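Local coordinates for cupin 2, conserved barrel (Desulfitobacterium hafniense, PDB 2OZJ), which is of unknown function but adopts the conserved beta-barrel fold of the cupin superfamily, at residues 43-48 and 100-105; 62-67 and 78-83; 67-72 and 94-99. One frame throughout, in Å; residues are numbered along the deposited sequence.

The three contacts lie close together in one cupin barrel, their centres 8 to 9 Å apart. Contact 1 pairs two strands of the larger antiparallel sheet, and contact 3 pairs two strands of the smaller one. Contact 2 joins the two sheets and shares G67 with contact 3. Contacts 1 and 2 meet through a probable hydrogen bond between K103 O and L65 N, 2.8 Å, on neighbouring strands. Contacts 1 and 3 meet at D47 O and G98 N, 2.9 Å apart. Contacts 2 and 3 meet inside the barrel, with Y62 OH 2.7 Å from H94 NE2. The function is unknown, so the contacts are not placed relative to an active site.

Contact 1 (43-48 and 100-105); sequences FSFADG and GRFKML
F43 faces M104, and F45 faces F102, as hydrogen-bonded pairs of two antiparallel strands. F43 N gives to M104 O at 2.9 Å, and M104 N returns a bond to F43 O. Both are nearly straight. The second pair is less even. F102 N reaches F45 O at 3.0 Å, but the bond from F45 N to F102 O is longer, 3.3 Å, and more bent. Beyond the strands, D47 N donates to G100 O from above the carbonyl plane. G100 N meets D47 OD1 at 2.9 Å, coming from above the carboxylate plane. One residue thus takes up both the N and the O of G100.

The aromatic contact is T-shaped. F102 turns its edge to the face of F45, with ring centres 4.9 Å apart and planes at 70°. F102 CE1 sits over the centre of the F45 ring. In both residues CG lies between the backbone N and the carbonyl carbon (chi1 60° in F45, 80° in F102). The two side chains lie side by side and point the same way, which brings one ring edge-on to the other. With an alanine at F45, the edge of F102 would probably lose the face it rests on and the ring could turn more freely.

Beside this pair M104 packs on F43. It is a selenomethionine with two modelled conformers; in the one described, its CE is 3.7 Å from F43 CD2. On the other face S44 CB packs on K103 CG, and A46 CB on R101 CG. The polar ends there bond elsewhere: S44 OG to E21 O, K103 NZ to A17 O and Q66 OE1.

Strands 38-46 and 102-109 are the middle pair of the larger cupin sheet, and F102 and M104 point from it into the barrel, toward A69 and I96 of the smaller sheet.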
ATOM      1  N   PHE A  43       4.639  -9.041   5.301  1.00 12.53           N
ATOM      2  CA  PHE A  43       4.835 -10.000   6.364  1.00 14.25           C
ATOM      3  C   PHE A  43       3.703 -10.996   6.338  1.00 12.93           C
ATOM      4  O   PHE A  43       2.555 -10.647   5.976  1.00 12.71           O
ATOM      5  CB  PHE A  43       4.773  -9.389   7.758  1.00 13.86           C
ATOM      6  CG  PHE A  43       5.839  -8.447   8.056  1.00 15.70           C
ATOM      7  CD1 PHE A  43       7.122  -8.892   8.411  1.00 19.56           C
ATOM      8  CD2 PHE A  43       5.607  -7.090   8.039  1.00 19.99           C
ATOM      9  CE1 PHE A  43       8.163  -7.972   8.718  1.00 22.65           C
ATOM     10  CE2 PHE A  43       6.670  -6.182   8.307  1.00 20.63           C
ATOM     11  CZ  PHE A  43       7.926  -6.627   8.654  1.00 23.59           C
ATOM     12  N   SER A  44       4.004 -12.210   6.790  1.00 13.53           N
ATOM     13  CA  SER A  44       2.964 -13.170   7.104  1.00 13.21           C
ATOM     14  C   SER A  44       3.347 -13.986   8.314  1.00 12.75           C
ATOM     15  O   SER A  44       4.537 -14.322   8.487  1.00 13.77           O
ATOM     16  CB  SER A  44       2.748 -14.071   5.931  1.00 13.18           C
ATOM     17  OG  SER A  44       3.851 -14.900   5.718  1.00 18.45           O
ATOM     18  N   PHE A  45       2.366 -14.274   9.165  1.00 14.21           N
ATOM     19  CA  PHE A  45       2.509 -15.232  10.234  1.00 14.76           C
ATOM     20  C   PHE A  45       1.139 -15.634  10.735  1.00 12.74           C
ATOM     21  O   PHE A  45       0.118 -15.124  10.247  1.00 15.97           O
ATOM     22  CB  PHE A  45       3.434 -14.734  11.357  1.00 18.02           C
ATOM     23  CG  PHE A  45       2.999 -13.468  12.028  1.00 18.55           C
ATOM     24  CD1 PHE A  45       3.314 -12.245  11.475  1.00 22.64           C
ATOM     25  CD2 PHE A  45       2.334 -13.511  13.263  1.00 19.90           C
ATOM     26  CE1 PHE A  45       2.933 -11.070  12.102  1.00 27.92           C
ATOM     27  CE2 PHE A  45       1.959 -12.344  13.912  1.00 23.81           C
ATOM     28  CZ  PHE A  45       2.254 -11.122  13.329  1.00 23.07           C
ATOM     29  N   ALA A  46       1.118 -16.512  11.726  1.00 13.05           N
ATOM     30  CA  ALA A  46      -0.134 -17.020  12.263  1.00 15.98           C
ATOM     31  C   ALA A  46      -0.128 -16.766  13.751  1.00 21.31           C
ATOM     32  O   ALA A  46       0.916 -16.870  14.411  1.00 23.11           O
ATOM     33  CB  ALA A  46      -0.271 -18.516  11.990  1.00 19.55           C
ATOM     34  N   ASP A  47      -1.293 -16.421  14.287  1.00 25.19           N
ATOM     35  CA  ASP A  47      -1.487 -16.300  15.738  1.00 26.19           C
ATOM     36  C   ASP A  47      -0.421 -15.370  16.397  1.00 28.99           C
ATOM     37  O   ASP A  47      -0.130 -14.277  15.863  1.00 26.32           O
ATOM     38  CB  ASP A  47      -1.599 -17.715  16.309  1.00 26.27           C
ATOM     39  CG  ASP A  47      -2.817 -18.483  15.717  1.00 26.57           C
ATOM     40  OD1 ASP A  47      -3.875 -17.863  15.469  1.00 24.76           O
ATOM     41  OD2 ASP A  47      -2.733 -19.700  15.489  1.00 29.93           O
ATOM     42  N   GLY A  48       0.148 -15.768  17.530  1.00 32.46           N
ATOM     43  CA  GLY A  48       1.195 -14.961  18.181  1.00 35.57           C
ATOM     44  C   GLY A  48       2.617 -15.423  17.873  1.00 38.11           C
ATOM     45  O   GLY A  48       3.540 -15.211  18.686  1.00 38.14           O
ATOM     46  N   GLY A 100      -5.463 -16.746  13.314  1.00 21.42           N
ATOM     47  CA  GLY A 100      -5.014 -17.673  12.289  1.00 21.12           C
ATOM     48  C   GLY A 100      -3.927 -17.042  11.436  1.00 18.35           C
ATOM     49  O   GLY A 100      -3.245 -16.096  11.852  1.00 17.33           O
ATOM     50  N   ARG A 101      -3.750 -17.596  10.244  1.00 18.02           N
ATOM     51  CA  ARG A 101      -2.768 -17.103   9.296  1.00 16.15           C
ATOM     52  C   ARG A 101      -3.211 -15.765   8.685  1.00 15.88           C
ATOM     53  O   ARG A 101      -4.394 -15.524   8.484  1.00 17.80           O
ATOM     54  CB  ARG A 101      -2.561 -18.109   8.165  1.00 17.20           C
ATOM     55  CG  ARG A 101      -1.904 -19.407   8.598  1.00 18.85           C
ATOM     56  CD  ARG A 101      -2.541 -20.610   7.913  1.00 34.41           C
ATOM     57  NE  ARG A 101      -1.861 -20.959   6.669  1.00 38.39           N
ATOM     58  CZ  ARG A 101      -1.121 -22.058   6.484  1.00 40.39           C
ATOM     59  NH1 ARG A 101      -0.938 -22.965   7.452  1.00 42.72           N
ATOM     60  NH2 ARG A 101      -0.561 -22.260   5.296  1.00 40.36           N
ATOM     61  N   PHE A 102      -2.267 -14.876   8.441  1.00 15.02           N
ATOM     62  CA  PHE A 102      -2.567 -13.649   7.701  1.00 15.24           C
ATOM     63  C   PHE A 102      -1.326 -13.102   6.995  1.00 14.67           C
ATOM     64  O   PHE A 102      -0.196 -13.497   7.275  1.00 12.64           O
ATOM     65  CB  PHE A 102      -3.248 -12.566   8.592  1.00 15.92           C
ATOM     66  CG  PHE A 102      -2.306 -11.806   9.453  1.00 13.37           C
ATOM     67  CD1 PHE A 102      -1.640 -12.434  10.490  1.00 17.13           C
ATOM     68  CD2 PHE A 102      -2.063 -10.458   9.207  1.00 20.38           C
ATOM     69  CE1 PHE A 102      -0.749 -11.747  11.280  1.00 17.06           C
ATOM     70  CE2 PHE A 102      -1.175  -9.775   9.992  1.00 17.99           C
ATOM     71  CZ  PHE A 102      -0.511 -10.407  11.018  1.00 19.19           C
ATOM     72  N   LYS A 103      -1.589 -12.196   6.059  1.00 12.77           N
ATOM     73  CA  LYS A 103      -0.588 -11.509   5.327  1.00 12.74           C
ATOM     74  C   LYS A 103      -0.882 -10.021   5.411  1.00 12.74           C
ATOM     75  O   LYS A 103      -2.047  -9.603   5.340  1.00 13.59           O
ATOM     76  CB  LYS A 103      -0.629 -11.916   3.867  1.00 14.20           C
ATOM     77  CG  LYS A 103      -0.355 -13.376   3.588  1.00 12.90           C
ATOM     78  CD  LYS A 103      -0.545 -13.666   2.101  1.00 14.53           C
ATOM     79  CE  LYS A 103      -0.434 -15.163   1.792  1.00 18.47           C
ATOM     80  NZ  LYS A 103      -0.661 -15.441   0.341  1.00 15.07           N
HETATM   81  N   MSE A 104       0.150  -9.209   5.592  0.70 13.62           N
HETATM   82  CA  MSE A 104      -0.031  -7.759   5.605  0.70 14.63           C
HETATM   83  C   MSE A 104       1.091  -6.997   4.925  0.70 14.10           C
HETATM   84  O   MSE A 104       2.220  -7.470   4.818  0.70 12.29           O
HETATM   85  CB  MSE A 104      -0.159  -7.259   7.044  0.70 15.54           C
HETATM   86  CG  MSE A 104       1.113  -7.365   7.808  0.70 14.94           C
HETATM   87 SE   MSE A 104       1.030  -6.562   9.547  0.53 21.53          SE
HETATM   88  CE  MSE A 104       2.646  -7.381  10.182  0.70 22.65           C
ATOM     89  N   LEU A 105       0.762  -5.776   4.507  1.00 11.67           N
ATOM     90  CA  LEU A 105       1.725  -4.766   4.083  1.00 11.32           C
ATOM     91  C   LEU A 105       1.892  -3.770   5.214  1.00 11.45           C
ATOM     92  O   LEU A 105       0.914  -3.328   5.793  1.00 12.59           O
ATOM     93  CB  LEU A 105       1.199  -4.039   2.841  1.00 11.86           C
ATOM     94  CG  LEU A 105       1.975  -2.825   2.320  1.00 14.68           C
ATOM     95  CD1 LEU A 105       3.268  -3.237   1.684  1.00 15.32           C
ATOM     96  CD2 LEU A 105       1.089  -2.062   1.349  1.00 16.20           C
TER

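Contact 2 (62-67 and 78-83)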
ATOM      1  N   TYR A  62      -0.754  -0.103   8.380  1.00 11.56           N
ATOM      2  CA  TYR A  62      -0.930  -1.558   8.193  1.00 12.00           C
ATOM      3  C   TYR A  62      -2.116  -1.786   7.230  1.00 13.35           C
ATOM      4  O   TYR A  62      -3.197  -1.196   7.387  1.00 13.41           O
ATOM      5  CB  TYR A  62      -1.246  -2.245   9.506  1.00 15.86           C
ATOM      6  CG  TYR A  62      -0.140  -2.205  10.489  1.00 12.79           C
ATOM      7  CD1 TYR A  62       0.970  -2.986  10.301  1.00 15.55           C
ATOM      8  CD2 TYR A  62      -0.190  -1.395  11.610  1.00 12.00           C
ATOM      9  CE1 TYR A  62       2.013  -2.965  11.199  1.00 17.25           C
ATOM     10  CE2 TYR A  62       0.873  -1.369  12.526  1.00 16.70           C
ATOM     11  CZ  TYR A  62       1.957  -2.159  12.303  1.00 14.38           C
ATOM     12  OH  TYR A  62       3.017  -2.164  13.182  1.00 18.95           O
ATOM     13  N   LEU A  63      -1.911  -2.662   6.261  1.00 12.25           N
ATOM     14  CA  LEU A  63      -2.940  -3.067   5.304  1.00 13.32           C
ATOM     15  C   LEU A  63      -3.021  -4.580   5.289  1.00 12.55           C
ATOM     16  O   LEU A  63      -2.028  -5.251   4.990  1.00 15.26           O
ATOM     17  CB  LEU A  63      -2.673  -2.552   3.900  1.00 12.18           C
ATOM     18  CG  LEU A  63      -3.613  -3.031   2.778  1.00 16.10           C
ATOM     19  CD1 LEU A  63      -5.056  -2.445   2.806  1.00 18.62           C
ATOM     20  CD2 LEU A  63      -2.933  -2.630   1.434  1.00 17.01           C
ATOM     21  N   ILE A  64      -4.192  -5.114   5.659  1.00 14.35           N
ATOM     22  CA  ILE A  64      -4.362  -6.558   5.701  1.00 12.18           C
ATOM     23  C   ILE A  64      -4.651  -7.072   4.294  1.00 13.70           C
ATOM     24  O   ILE A  64      -5.566  -6.598   3.640  1.00 15.23           O
ATOM     25  CB  ILE A  64      -5.467  -6.993   6.666  1.00 15.22           C
ATOM     26  CG1 ILE A  64      -5.261  -6.350   8.023  1.00 16.32           C
ATOM     27  CG2 ILE A  64      -5.476  -8.540   6.813  1.00 17.03           C
ATOM     28  CD1 ILE A  64      -3.951  -6.653   8.648  1.00 20.14           C
ATOM     29  N   LEU A  65      -3.844  -8.013   3.823  1.00 12.09           N
ATOM     30  CA  LEU A  65      -3.968  -8.526   2.473  1.00 13.91           C
ATOM     31  C   LEU A  65      -4.825  -9.794   2.431  1.00 14.24           C
ATOM     32  O   LEU A  65      -5.559 -10.035   1.473  1.00 17.75           O
ATOM     33  CB  LEU A  65      -2.590  -8.828   1.895  1.00 13.92           C
ATOM     34  CG  LEU A  65      -1.625  -7.646   1.852  1.00 13.26           C
ATOM     35  CD1 LEU A  65      -0.272  -8.120   1.356  1.00 14.81           C
ATOM     36  CD2 LEU A  65      -2.168  -6.487   1.007  1.00 14.25           C
ATOM     37  N   GLN A  66      -4.731 -10.608   3.473  1.00 13.62           N
ATOM     38  CA  GLN A  66      -5.360 -11.907   3.501  1.00 16.04           C
ATOM     39  C   GLN A  66      -5.394 -12.325   4.956  1.00 14.81           C
ATOM     40  O   GLN A  66      -4.497 -12.009   5.717  1.00 15.19           O
ATOM     41  CB  GLN A  66      -4.499 -12.853   2.679  1.00 16.40           C
ATOM     42  CG  GLN A  66      -5.095 -14.173   2.305  1.00 23.68           C
ATOM     43  CD  GLN A  66      -4.056 -15.066   1.620  1.00 23.87           C
ATOM     44  OE1 GLN A  66      -3.586 -14.771   0.513  1.00 35.87           O
ATOM     45  NE2 GLN A  66      -3.682 -16.158   2.292  1.00 41.14           N
ATOM     46  N   GLY A  67      -6.434 -13.031   5.358  1.00 16.42           N
ATOM     47  CA  GLY A  67      -6.566 -13.463   6.745  1.00 15.04           C
ATOM     48  C   GLY A  67      -7.045 -12.358   7.658  1.00 15.71           C
ATOM     49  O   GLY A  67      -7.381 -11.255   7.219  1.00 17.01           O
ATOM     50  N   ILE A  78      -8.256  -4.060  18.496  1.00 19.42           N
ATOM     51  CA  ILE A  78      -8.917  -3.729  17.239  1.00 19.25           C
ATOM     52  C   ILE A  78      -8.747  -4.907  16.279  1.00 16.47           C
ATOM     53  O   ILE A  78      -7.631  -5.311  15.985  1.00 16.56           O
ATOM     54  CB  ILE A  78      -8.304  -2.475  16.609  1.00 20.54           C
ATOM     55  CG1 ILE A  78      -8.622  -1.245  17.457  1.00 23.71           C
ATOM     56  CG2 ILE A  78      -8.809  -2.288  15.182  1.00 21.75           C
ATOM     57  CD1 ILE A  78      -7.971   0.025  16.944  1.00 23.06           C
ATOM     58  N   ASP A  79      -9.871  -5.438  15.811  1.00 14.84           N
ATOM     59  CA  ASP A  79      -9.918  -6.534  14.854  1.00 15.19           C
ATOM     60  C   ASP A  79      -9.831  -6.009  13.418  1.00 15.43           C
ATOM     61  O   ASP A  79     -10.438  -4.983  13.071  1.00 14.33           O
ATOM     62  CB  ASP A  79     -11.224  -7.333  15.004  1.00 17.92           C
ATOM     63  CG  ASP A  79     -11.326  -8.055  16.332  1.00 24.35           C
ATOM     64  OD1 ASP A  79     -10.314  -8.622  16.795  1.00 26.82           O
ATOM     65  OD2 ASP A  79     -12.437  -8.052  16.891  1.00 30.23           O
ATOM     66  N   LEU A  80      -9.119  -6.760  12.590  1.00 14.77           N
ATOM     67  CA  LEU A  80      -8.920  -6.416  11.190  1.00 16.99           C
ATOM     68  C   LEU A  80      -9.228  -7.600  10.277  1.00 18.21           C
ATOM     69  O   LEU A  80      -8.988  -8.776  10.632  1.00 18.67           O
ATOM     70  CB  LEU A  80      -7.496  -5.913  10.939  1.00 19.42           C
ATOM     71  CG  LEU A  80      -7.082  -4.596  11.630  1.00 25.99           C
ATOM     72  CD1 LEU A  80      -6.249  -4.931  12.869  1.00 27.08           C
ATOM     73  CD2 LEU A  80      -6.303  -3.653  10.711  1.00 25.75           C
ATOM     74  N   VAL A  81      -9.789  -7.289   9.111  1.00 15.26           N
ATOM     75  CA  VAL A  81     -10.149  -8.296   8.111  1.00 13.19           C
ATOM     76  C   VAL A  81      -9.513  -7.862   6.805  1.00 13.01           C
ATOM     77  O   VAL A  81      -9.061  -6.727   6.694  1.00 15.25           O
ATOM     78  CB  VAL A  81     -11.690  -8.450   7.997  1.00 14.10           C
ATOM     79  CG1 VAL A  81     -12.282  -8.802   9.352  1.00 18.56           C
ATOM     80  CG2 VAL A  81     -12.334  -7.194   7.419  1.00 13.05           C
ATOM     81  N   PRO A  82      -9.452  -8.755   5.812  1.00 14.38           N
ATOM     82  CA  PRO A  82      -8.779  -8.391   4.559  1.00 16.44           C
ATOM     83  C   PRO A  82      -9.272  -7.083   3.952  1.00 16.45           C
ATOM     84  O   PRO A  82     -10.483  -6.798   3.966  1.00 13.32           O
ATOM     85  CB  PRO A  82      -9.083  -9.585   3.648  1.00 17.32           C
ATOM     86  CG  PRO A  82      -9.240 -10.703   4.572  1.00 17.20           C
ATOM     87  CD  PRO A  82      -9.970 -10.135   5.762  1.00 15.57           C
ATOM     88  N   GLU A  83      -8.326  -6.310   3.431  1.00 16.30           N
ATOM     89  CA  GLU A  83      -8.521  -4.978   2.887  1.00 15.31           C
ATOM     90  C   GLU A  83      -8.519  -3.852   3.916  1.00 14.43           C
ATOM     91  O   GLU A  83      -8.337  -2.704   3.532  1.00 14.96           O
ATOM     92  CB  GLU A  83      -9.756  -4.843   1.974  1.00 17.88           C
ATOM     93  CG  GLU A  83      -9.775  -5.788   0.784  1.00 23.73           C
ATOM     94  CD  GLU A  83     -11.037  -5.624  -0.049  1.00 26.93           C
ATOM     95  OE1 GLU A  83     -11.650  -4.532  -0.001  1.00 44.78           O
ATOM     96  OE2 GLU A  83     -11.429  -6.580  -0.750  1.00 37.38           O
TER
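I64 and L80 meet with their side chains crossed at about a right angle. I64 CG1 lies 3.7 Å from L80 CB and nearly as close to L80 CD2. The two branches of I64 share the work. CG1 stands beside the backbone N (chi1 -51°) and reaches L80. CG2, opposite the backbone N, turns to P82 CA at 4.0 Å. Between them I64 CB rests 3.6 Å from V81 O. The isoleucine therefore packs against three successive residues of 78-83. L80 has further cover from I71 and L86, and from P13 of the second subunit.

The two chains run at a steep angle here, their touching parts 108° apart, and they do not pair as neighbouring strands. This is a corner of the cupin barrel. Strand 60-65 belongs to the larger sheet, while strands 68-73 and 76-80 belong to the smaller one. The chain turns at Q66 and G67 to pass from one to the other. The turn begins in a classic beta bulge, in which L65 and Q66 both face K103.

P82 lies against that turn. Its ring carbons CG and CD approach the carbonyl of G67, with CD 3.2 Å from G67 O. The P82 ring thus sits at the corner itself, while I64 and L80 pack further inside. L63 CD1 extends to E83 O at 3.4 Å, from a side chain whose CG is anti to the backbone N (chi1 174°). L16 of the second subunit packs on L63, and P15 of that subunit on E83.

One hydrogen bond ties the backbones. E83 N donates to I64 O at 2.8 Å, just before the chain enters strand 84-88 beside strand 60-65.

Contact 3 (67-72 and 94-99)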
ATOM      1  N   GLY A  67      -6.434 -13.031   5.358  1.00 16.42           N
ATOM      2  CA  GLY A  67      -6.566 -13.463   6.745  1.00 15.04           C
ATOM      3  C   GLY A  67      -7.045 -12.358   7.658  1.00 15.71           C
ATOM      4  O   GLY A  67      -7.381 -11.255   7.219  1.00 17.01           O
ATOM      5  N   GLU A  68      -7.105 -12.674   8.937  1.00 14.92           N
ATOM      6  CA  GLU A  68      -7.560 -11.752   9.956  1.00 15.56           C
ATOM      7  C   GLU A  68      -6.469 -11.544  10.981  1.00 17.08           C
ATOM      8  O   GLU A  68      -5.616 -12.424  11.181  1.00 16.84           O
ATOM      9  CB  GLU A  68      -8.801 -12.309  10.631  1.00 17.87           C
ATOM     10  CG  GLU A  68      -9.962 -12.382   9.701  1.00 18.95           C
ATOM     11  CD  GLU A  68     -11.183 -12.895  10.377  1.00 27.73           C
ATOM     12  OE1 GLU A  68     -11.815 -12.137  11.148  1.00 24.20           O
ATOM     13  OE2 GLU A  68     -11.497 -14.069  10.127  1.00 32.22           O
ATOM     14  N   ALA A  69      -6.519 -10.386  11.627  1.00 17.19           N
ATOM     15  CA  ALA A  69      -5.530  -9.978  12.613  1.00 16.18           C
ATOM     16  C   ALA A  69      -6.205  -9.159  13.712  1.00 16.26           C
ATOM     17  O   ALA A  69      -7.374  -8.777  13.600  1.00 15.24           O
ATOM     18  CB  ALA A  69      -4.419  -9.157  11.944  1.00 18.96           C
ATOM     19  N   VAL A  70      -5.449  -8.900  14.772  1.00 16.65           N
ATOM     20  CA  VAL A  70      -5.896  -8.073  15.880  1.00 17.40           C
ATOM     21  C   VAL A  70      -4.737  -7.183  16.278  1.00 17.96           C
ATOM     22  O   VAL A  70      -3.604  -7.665  16.399  1.00 20.51           O
ATOM     23  CB  VAL A  70      -6.314  -8.917  17.105  1.00 19.43           C
ATOM     24  CG1 VAL A  70      -6.796  -8.022  18.246  1.00 14.28           C
ATOM     25  CG2 VAL A  70      -7.388  -9.908  16.719  1.00 23.07           C
ATOM     26  N   ILE A  71      -5.000  -5.895  16.460  1.00 14.45           N
ATOM     27  CA  ILE A  71      -3.994  -4.978  16.945  1.00 16.60           C
ATOM     28  C   ILE A  71      -4.360  -4.528  18.339  1.00 15.87           C
ATOM     29  O   ILE A  71      -5.510  -4.183  18.611  1.00 16.87           O
ATOM     30  CB  ILE A  71      -3.815  -3.722  16.076  1.00 15.79           C
ATOM     31  CG1 ILE A  71      -3.376  -4.099  14.687  1.00 19.48           C
ATOM     32  CG2 ILE A  71      -2.730  -2.855  16.662  1.00 15.25           C
ATOM     33  CD1 ILE A  71      -3.124  -2.849  13.738  1.00 23.71           C
ATOM     34  N   THR A  72      -3.366  -4.533  19.226  1.00 17.96           N
ATOM     35  CA  THR A  72      -3.555  -4.164  20.634  1.00 18.76           C
ATOM     36  C   THR A  72      -2.778  -2.908  20.987  1.00 19.52           C
ATOM     37  O   THR A  72      -1.589  -2.851  20.700  1.00 21.37           O
ATOM     38  CB  THR A  72      -3.026  -5.306  21.560  1.00 19.74           C
ATOM     39  OG1 THR A  72      -3.812  -6.482  21.362  1.00 23.48           O
ATOM     40  CG2 THR A  72      -3.099  -4.918  23.019  1.00 22.51           C
ATOM     41  N   HIS A  94       2.209  -0.765  20.446  1.00 15.96           N
ATOM     42  CA  HIS A  94       1.168  -1.614  19.879  1.00 16.69           C
ATOM     43  C   HIS A  94       1.727  -3.001  19.576  1.00 16.49           C
ATOM     44  O   HIS A  94       2.936  -3.194  19.509  1.00 20.00           O
ATOM     45  CB  HIS A  94       0.552  -0.984  18.608  1.00 15.32           C
ATOM     46  CG  HIS A  94       1.487  -0.885  17.446  1.00 13.98           C
ATOM     47  ND1 HIS A  94       2.553  -0.011  17.420  1.00 14.73           N
ATOM     48  CD2 HIS A  94       1.503  -1.530  16.258  1.00 14.24           C
ATOM     49  CE1 HIS A  94       3.182  -0.124  16.265  1.00 16.01           C
ATOM     50  NE2 HIS A  94       2.577  -1.054  15.549  1.00 16.51           N
ATOM     51  N   ALA A  95       0.825  -3.957  19.394  1.00 18.30           N
ATOM     52  CA  ALA A  95       1.197  -5.304  18.960  1.00 17.55           C
ATOM     53  C   ALA A  95       0.168  -5.817  17.965  1.00 19.20           C
ATOM     54  O   ALA A  95      -0.995  -5.455  18.009  1.00 21.99           O
ATOM     55  CB  ALA A  95       1.331  -6.261  20.157  1.00 17.11           C
ATOM     56  N   ILE A  96       0.608  -6.649  17.038  1.00 19.66           N
ATOM     57  CA  ILE A  96      -0.294  -7.212  16.071  1.00 21.08           C
ATOM     58  C   ILE A  96      -0.136  -8.740  16.111  1.00 21.93           C
ATOM     59  O   ILE A  96       0.960  -9.266  16.303  1.00 25.23           O
ATOM     60  CB  ILE A  96      -0.139  -6.460  14.669  1.00 23.82           C
ATOM     61  CG1 ILE A  96      -0.963  -7.112  13.565  1.00 27.14           C
ATOM     62  CG2 ILE A  96       1.330  -6.250  14.229  1.00 25.13           C
ATOM     63  CD1 ILE A  96      -1.260  -6.083  12.441  1.00 25.50           C
ATOM     64  N   ALA A  97      -1.253  -9.449  16.043  1.00 19.59           N
ATOM     65  CA  ALA A  97      -1.287 -10.907  16.117  1.00 18.48           C
ATOM     66  C   ALA A  97      -2.273 -11.382  15.090  1.00 20.39           C
ATOM     67  O   ALA A  97      -3.205 -10.665  14.751  1.00 24.33           O
ATOM     68  CB  ALA A  97      -1.706 -11.357  17.468  1.00 17.07           C
ATOM     69  N   GLY A  98      -2.059 -12.571  14.562  1.00 20.34           N
ATOM     70  CA  GLY A  98      -2.996 -13.164  13.618  1.00 18.94           C
ATOM     71  C   GLY A  98      -4.147 -13.821  14.339  1.00 19.94           C
ATOM     72  O   GLY A  98      -4.001 -14.310  15.464  1.00 21.21           O
ATOM     73  N   LYS A  99      -5.300 -13.818  13.689  1.00 19.44           N
ATOM     74  CA  LYS A  99      -6.411 -14.675  14.079  1.00 22.33           C
ATOM     75  C   LYS A  99      -6.319 -15.775  13.047  1.00 21.84           C
ATOM     76  O   LYS A  99      -6.948 -15.714  12.003  1.00 25.99           O
ATOM     77  CB  LYS A  99      -7.737 -13.929  13.995  1.00 22.61           C
ATOM     78  CG  LYS A  99      -7.966 -12.960  15.149  1.00 28.48           C
ATOM     79  CD  LYS A  99      -9.208 -12.064  14.953  1.00 30.86           C
ATOM     80  CE  LYS A  99     -10.482 -12.846  14.794  1.00 37.60           C
ATOM     81  NZ  LYS A  99     -11.670 -11.932  14.854  1.00 43.47           N
TER
HETATM   82  O   HOH W   1      -6.671 -15.704   9.384  1.00 25.29           O
HETATM   83  O   HOH W   2     -10.963 -10.023  12.547  1.00 42.11           O
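V70 and A97, like T72 and A95, are hydrogen-bonded pairs of two antiparallel strands, whose axes come within 4.6 Å at 157°. With strand 76-80 these form the smaller sheet of the cupin barrel, in which strand 68-73 is central. V70 N donates to A97 O and A97 N to V70 O. T72 N donates to A95 O and A95 N to T72 O.

Inside the barrel I71 and I96 cross at a slant, I71 CG1 lying 3.7 Å from I96 CD1. I96 holds CG1 anti to its backbone N (chi1 174°), which carries CD1 over to I71. A69 CB is a looser neighbour of I96 CG1. I71 CG2 lies at the edge of the H94 ring. H94 NE2 bonds to Y62 OH and ND1 to K92 O, so both ring nitrogens have partners.

On the other face K99 bends at chi3 (59°) and passes over V70. Packing is tight: K99 CD is 3.3 Å from V70 CG2. The K99 ammonium group then faces E68, but the salt bridge from K99 NZ to E68 OE1 is long, 3.7 Å. A water fills in, donating to E68 OE1 at 2.7 Å and accepting from K99 NZ. A second water accepts from E68 N and donates to K99 O at 2.6 Å.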